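Local coordinates for protein amide synthase (Vibrio cholerae, PDB 1L5A) that acts as the amide synthase of vibriobactin biosynthesis, a nonribosomal peptide synthetase condensation enzyme that probably joins a carrier-bound acyl group to an amine, at residues Leu258-Arg263 / Ser304-Gly309; Met275-Pro280 / Arg312-Glu317. All coordinates share one frame; numbering follows the deposited sequence.

Contact 1 of 2, residues Leu258-Arg263 / Ser304-Gly309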
loop_
_atom_site.group_PDB
_atom_site.type_symbol
_atom_site.label_atom_id
_atom_site.label_comp_id
_atom_site.label_asym_id
_atom_site.label_seq_id
_atom_site.Cartn_x
_atom_site.Cartn_y
_atom_site.Cartn_z
ATOM N N LEU A 258 -24.988 4.165 3.685
ATOM C CA LEU A 258 -24.429 4.220 2.333
ATOM C C LEU A 258 -23.944 2.879 1.844
ATOM O O LEU A 258 -23.633 1.981 2.634
ATOM C CB LEU A 258 -23.175 5.082 2.290
ATOM C CG LEU A 258 -23.182 6.527 2.693
ATOM C CD1 LEU A 258 -21.757 7.013 2.726
ATOM C CD2 LEU A 258 -24.009 7.311 1.696
ATOM N N PRO A 259 -23.863 2.729 0.520
ATOM C CA PRO A 259 -23.366 1.459 0.019
ATOM C C PRO A 259 -21.956 1.770 -0.501
ATOM O O PRO A 259 -21.797 2.649 -1.358
ATOM C CB PRO A 259 -24.351 1.117 -1.106
ATOM C CG PRO A 259 -24.623 2.431 -1.707
ATOM C CD PRO A 259 -24.670 3.415 -0.510
ATOM N N PHE A 260 -20.933 1.130 0.062
ATOM C CA PHE A 260 -19.574 1.321 -0.456
ATOM C C PHE A 260 -19.328 0.129 -1.409
ATOM O O PHE A 260 -19.315 -1.041 -0.981
ATOM C CB PHE A 260 -18.536 1.326 0.663
ATOM C CG PHE A 260 -17.121 1.234 0.161
ATOM C CD1 PHE A 260 -16.674 2.088 -0.852
ATOM C CD2 PHE A 260 -16.256 0.252 0.642
ATOM C CE1 PHE A 260 -15.395 1.965 -1.379
ATOM C CE2 PHE A 260 -14.967 0.118 0.118
ATOM C CZ PHE A 260 -14.539 0.976 -0.893
ATOM N N MET A 261 -19.159 0.422 -2.697
ATOM C CA MET A 261 -18.976 -0.624 -3.709
ATOM C C MET A 261 -17.890 -1.652 -3.353
ATOM O O MET A 261 -18.032 -2.854 -3.635
ATOM C CB MET A 261 -18.664 0.015 -5.069
ATOM C CG MET A 261 -19.715 0.990 -5.566
ATOM S SD MET A 261 -21.367 0.267 -5.460
ATOM C CE MET A 261 -22.227 1.405 -4.385
ATOM N N ASN A 262 -16.802 -1.179 -2.744
ATOM C CA ASN A 262 -15.724 -2.069 -2.355
ATOM C C ASN A 262 -14.997 -2.625 -3.606
ATOM O O ASN A 262 -14.512 -3.751 -3.603
ATOM C CB ASN A 262 -16.318 -3.185 -1.500
ATOM C CG ASN A 262 -15.368 -3.666 -0.433
ATOM O OD1 ASN A 262 -14.597 -2.900 0.130
ATOM N ND2 ASN A 262 -15.429 -4.953 -0.139
ATOM N N ARG A 263 -14.939 -1.814 -4.663
ATOM C CA ARG A 263 -14.277 -2.160 -5.925
ATOM C C ARG A 263 -13.012 -1.311 -6.049
ATOM O O ARG A 263 -12.104 -1.629 -6.806
ATOM C CB ARG A 263 -15.164 -1.824 -7.131
ATOM C CG ARG A 263 -16.544 -2.456 -7.129
ATOM C CD ARG A 263 -16.497 -3.857 -7.638
ATOM N NE ARG A 263 -17.774 -4.526 -7.448
ATOM C CZ ARG A 263 -18.093 -5.695 -7.995
ATOM N NH1 ARG A 263 -17.225 -6.324 -8.790
ATOM N NH2 ARG A 263 -19.256 -6.266 -7.705
ATOM N N SER A 304 -13.441 8.692 4.669
ATOM C CA SER A 304 -12.961 7.895 5.767
ATOM C C SER A 304 -13.713 6.562 5.781
ATOM O O SER A 304 -13.127 5.531 6.097
ATOM C CB SER A 304 -13.181 8.662 7.067
ATOM O OG SER A 304 -12.782 7.895 8.175
ATOM N N LEU A 305 -15.003 6.577 5.437
ATOM C CA LEU A 305 -15.780 5.338 5.426
ATOM C C LEU A 305 -15.229 4.395 4.347
ATOM O O LEU A 305 -15.037 3.205 4.576
ATOM C CB LEU A 305 -17.264 5.620 5.159
ATOM C CG LEU A 305 -18.076 6.439 6.169
ATOM C CD1 LEU A 305 -19.499 6.513 5.668
ATOM C CD2 LEU A 305 -18.058 5.808 7.570
ATOM N N TYR A 306 -14.971 4.935 3.168
ATOM C CA TYR A 306 -14.433 4.121 2.079
ATOM C C TYR A 306 -13.075 3.493 2.431
ATOM O O TYR A 306 -12.827 2.337 2.104
ATOM C CB TYR A 306 -14.288 4.974 0.815
ATOM C CG TYR A 306 -15.576 5.602 0.344
ATOM C CD1 TYR A 306 -15.555 6.729 -0.484
ATOM C CD2 TYR A 306 -16.817 5.031 0.658
ATOM C CE1 TYR A 306 -16.734 7.272 -1.001
ATOM C CE2 TYR A 306 -18.010 5.566 0.141
ATOM C CZ TYR A 306 -17.958 6.683 -0.687
ATOM O OH TYR A 306 -19.111 7.206 -1.216
ATOM N N LEU A 307 -12.202 4.250 3.093
ATOM C CA LEU A 307 -10.884 3.734 3.462
ATOM C C LEU A 307 -10.931 2.534 4.413
ATOM O O LEU A 307 -10.053 1.669 4.372
ATOM C CB LEU A 307 -10.026 4.856 4.064
ATOM C CG LEU A 307 -9.646 5.937 3.039
ATOM C CD1 LEU A 307 -9.259 7.221 3.743
ATOM C CD2 LEU A 307 -8.511 5.436 2.148
ATOM N N HIS A 308 -11.948 2.469 5.266
ATOM C CA HIS A 308 -12.060 1.345 6.190
ATOM C C HIS A 308 -13.228 0.474 5.736
ATOM O O HIS A 308 -13.607 -0.489 6.417
ATOM C CB HIS A 308 -12.285 1.851 7.622
ATOM C CG HIS A 308 -11.222 2.795 8.102
ATOM N ND1 HIS A 308 -11.256 4.151 7.847
ATOM C CD2 HIS A 308 -10.058 2.568 8.758
ATOM C CE1 HIS A 308 -10.162 4.717 8.320
ATOM N NE2 HIS A 308 -9.416 3.779 8.878
ATOM N N GLY A 309 -13.750 0.806 4.549
ATOM C CA GLY A 309 -14.890 0.125 3.961
ATOM C C GLY A 309 -14.878 -1.357 3.610
ATOM O O GLY A 309 -15.938 -1.943 3.395
#
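F260 packs against Y306 in a buried, apolar strand-on-helix contact, in which the end of strand 255-260 lies across the last turn of helix 291-307 and G309, two residues beyond it. No hydrogen bond crosses between the segments. The phenylalanine ring is lodged by shape instead: CA of Y306 sits 4.1 Å from the ring centroid, only 8° off the ring normal, a CH-pi contact over one face. The backbone N of N262 lies over the opposite face, 3.4 Å above the ring plane, and the carbonyl O of G309 meets the edge in plane, 3.5 Å from F260 CD2. With CG of F260 anti to its own backbone N (chi1 168°), the ring extends to the helix, where its CD1 also touches CD2 of the tyrosine ring. The two rings are near parallel but slid apart, at 25°, with centroids 5.1 Å apart and little overlap.

Condensation domains share a two-lobed fold related to chloramphenicol acetyltransferase, and this packing lies in the C-terminal lobe. R263, just beyond F260, reaches from there to D130, the aspartate of the HHxxxDG motif, in a salt bridge. Y306 sends its hydroxyl away from this contact to D236.

A second, smaller apolar touch comes from L258, whose CD1 meets CD1 of L305 at 3.7 Å, the side chains crossing at about a right angle. Where the helix ends, H308 turns its ring back so that ND1 donates a nearly straight bond of 2.9 Å to S304 O.

Contact 2 of 2, residues Met275-Pro280 / Arg312-Glu317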
loop_
_atom_site.group_PDB
_atom_site.type_symbol
_atom_site.label_atom_id
_atom_site.label_comp_id
_atom_site.label_asym_id
_atom_site.label_seq_id
_atom_site.Cartn_x
_atom_site.Cartn_y
_atom_site.Cartn_z
ATOM N N MET A 275 -19.865 -7.632 -3.630
ATOM C CA MET A 275 -18.869 -6.980 -2.798
ATOM C C MET A 275 -19.393 -5.758 -2.046
ATOM O O MET A 275 -18.770 -5.314 -1.090
ATOM C CB MET A 275 -17.648 -6.577 -3.650
ATOM C CG MET A 275 -16.821 -7.735 -4.188
ATOM S SD MET A 275 -17.308 -8.320 -5.847
ATOM C CE MET A 275 -16.230 -9.744 -5.982
ATOM N N VAL A 276 -20.534 -5.225 -2.473
ATOM C CA VAL A 276 -21.085 -4.036 -1.858
ATOM C C VAL A 276 -21.224 -4.206 -0.337
ATOM O O VAL A 276 -21.564 -5.282 0.164
ATOM C CB VAL A 276 -22.452 -3.646 -2.536
ATOM C CG1 VAL A 276 -23.546 -4.672 -2.230
ATOM C CG2 VAL A 276 -22.863 -2.293 -2.089
ATOM N N ASN A 277 -20.951 -3.132 0.395
ATOM C CA ASN A 277 -20.996 -3.166 1.854
ATOM C C ASN A 277 -21.751 -1.946 2.349
ATOM O O ASN A 277 -21.511 -0.816 1.901
ATOM C CB ASN A 277 -19.555 -3.174 2.379
ATOM C CG ASN A 277 -19.453 -3.458 3.870
ATOM O OD1 ASN A 277 -20.287 -4.150 4.442
ATOM N ND2 ASN A 277 -18.391 -2.950 4.497
ATOM N N SER A 278 -22.683 -2.175 3.263
ATOM C CA SER A 278 -23.501 -1.096 3.826
ATOM C C SER A 278 -22.823 -0.502 5.046
ATOM O O SER A 278 -22.532 -1.206 6.016
ATOM C CB SER A 278 -24.870 -1.640 4.223
ATOM O OG SER A 278 -25.532 -2.182 3.104
ATOM N N LEU A 279 -22.600 0.799 5.015
ATOM C CA LEU A 279 -21.919 1.447 6.124
ATOM C C LEU A 279 -22.658 2.660 6.662
ATOM O O LEU A 279 -23.316 3.395 5.922
ATOM C CB LEU A 279 -20.501 1.861 5.693
ATOM C CG LEU A 279 -19.653 0.706 5.145
ATOM C CD1 LEU A 279 -18.403 1.248 4.449
ATOM C CD2 LEU A 279 -19.296 -0.219 6.265
ATOM N N PRO A 280 -22.567 2.879 7.978
ATOM C CA PRO A 280 -23.262 4.042 8.526
ATOM C C PRO A 280 -22.367 5.286 8.619
ATOM O O PRO A 280 -21.232 5.211 9.065
ATOM C CB PRO A 280 -23.741 3.531 9.887
ATOM C CG PRO A 280 -22.613 2.646 10.305
ATOM C CD PRO A 280 -22.287 1.885 9.031
ATOM N N ARG A 312 -16.313 -5.859 6.681
ATOM C CA ARG A 312 -17.727 -6.201 6.577
ATOM C C ARG A 312 -18.617 -5.728 7.732
ATOM O O ARG A 312 -18.306 -5.922 8.916
ATOM C CB ARG A 312 -17.856 -7.716 6.406
ATOM C CG ARG A 312 -17.456 -8.215 5.019
ATOM C CD ARG A 312 -18.703 -8.365 4.201
ATOM N NE ARG A 312 -18.781 -7.465 3.062
ATOM C CZ ARG A 312 -19.917 -6.924 2.637
ATOM N NH1 ARG A 312 -21.055 -7.187 3.260
ATOM N NH2 ARG A 312 -19.914 -6.125 1.586
ATOM N N ILE A 313 -19.736 -5.111 7.371
ATOM C CA ILE A 313 -20.681 -4.626 8.360
ATOM C C ILE A 313 -21.192 -5.808 9.188
ATOM O O ILE A 313 -21.499 -5.661 10.368
ATOM C CB ILE A 313 -21.875 -3.899 7.683
ATOM C CG1 ILE A 313 -22.772 -3.261 8.747
ATOM C CG2 ILE A 313 -22.679 -4.879 6.825
ATOM C CD1 ILE A 313 -22.201 -2.010 9.377
ATOM N N GLU A 314 -21.278 -6.985 8.576
ATOM C CA GLU A 314 -21.739 -8.160 9.304
ATOM C C GLU A 314 -20.758 -8.409 10.420
ATOM O O GLU A 314 -21.141 -8.801 11.526
ATOM C CB GLU A 314 -21.797 -9.403 8.402
ATOM C CG GLU A 314 -22.839 -9.354 7.281
ATOM C CD GLU A 314 -22.389 -8.540 6.076
ATOM O OE1 GLU A 314 -21.191 -8.180 6.022
ATOM O OE2 GLU A 314 -23.224 -8.282 5.172
ATOM N N GLN A 315 -19.480 -8.176 10.113
ATOM C CA GLN A 315 -18.399 -8.368 11.078
ATOM C C GLN A 315 -18.555 -7.319 12.172
ATOM O O GLN A 315 -18.438 -7.630 13.353
ATOM C CB GLN A 315 -17.028 -8.221 10.399
ATOM C CG GLN A 315 -15.854 -8.486 11.341
ATOM C CD GLN A 315 -15.916 -9.888 11.880
ATOM O OE1 GLN A 315 -15.926 -10.855 11.114
ATOM N NE2 GLN A 315 -15.975 -10.017 13.199
ATOM N N ILE A 316 -18.813 -6.078 11.768
ATOM C CA ILE A 316 -19.026 -5.009 12.729
ATOM C C ILE A 316 -20.175 -5.450 13.653
ATOM O O ILE A 316 -20.046 -5.376 14.869
ATOM C CB ILE A 316 -19.407 -3.669 12.045
ATOM C CG1 ILE A 316 -18.249 -3.161 11.186
ATOM C CG2 ILE A 316 -19.747 -2.634 13.096
ATOM C CD1 ILE A 316 -18.484 -1.776 10.590
ATOM N N GLU A 317 -21.276 -5.937 13.085
ATOM C CA GLU A 317 -22.395 -6.377 13.917
ATOM C C GLU A 317 -21.873 -7.303 15.017
ATOM O O GLU A 317 -22.202 -7.116 16.198
ATOM C CB GLU A 317 -23.476 -7.108 13.097
ATOM C CG GLU A 317 -24.191 -6.255 12.038
ATOM C CD GLU A 317 -25.204 -7.057 11.209
ATOM O OE1 GLU A 317 -24.978 -8.271 10.979
ATOM O OE2 GLU A 317 -26.226 -6.471 10.782
HETATM O O HOH W 1 -17.418 -7.166 0.601
#
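R312, at the N-cap position of helix 313-319, turns its guanidinium back over N277 of strand 277-282, joining the helix start to the strand. The pairing belongs to the C-terminal lobe of the condensation-domain fold, where the helix and strand segments run 9.0 Å apart with their directions at 53°. The arginine side chain is bent at chi2 (-97°) and chi3 (115°), which brings the group over the asparagine, whose OD1 lies 3.2 Å above the guanidinium plane, over its centre. Carbonyl oxygens of M275 and V276 lie at the guanidinium edge; the bond from NH2 to M275 O is weak, and the apparent one to V276 O is too short to be trusted in detail. Beside the guanidinium, a water accepts from R312 NE and donates to M275 O, each at 2.8 Å.

At I313 the partnership is more regular. Its backbone N donates to N277 OD1 at 3.1 Å, in the carbonyl plane and on a lone pair, giving a first-turn N-H of the helix a side-chain acceptor from the strand. N277 ND2 meanwhile holds Y311 O, fixing the amide's rotation. The isoleucine side chain passes the S278 carbonyl, and its CD1 reaches P280 CD at 3.9 Å.

E314 forms a salt bridge with the same arginine, its OE1 taking R312 NH1 at 2.9 Å on the syn lone pair.

Overall arrangement
Contacts 1 and 2 have centres about 9 Å apart and share the two-stranded antiparallel sheet of strands 255-260 and 277-282. Along the chain their segments alternate: 258-263, then 275-280, 304-309 and 312-317, so each successive strand is matched with a successive helical segment. The strands are joined directly by probable backbone hydrogen bonds, with F260 N to N277 O at 2.7 Å and L258 O to L279 N at 2.9 Å. N277 also ties the two contacts, through a hydrogen bond from ND2 to G309 O. D130, in the HHxxxDG motif, is bonded to R263 and to the backbone N of M275 and V276, so that residues of both contacts meet it.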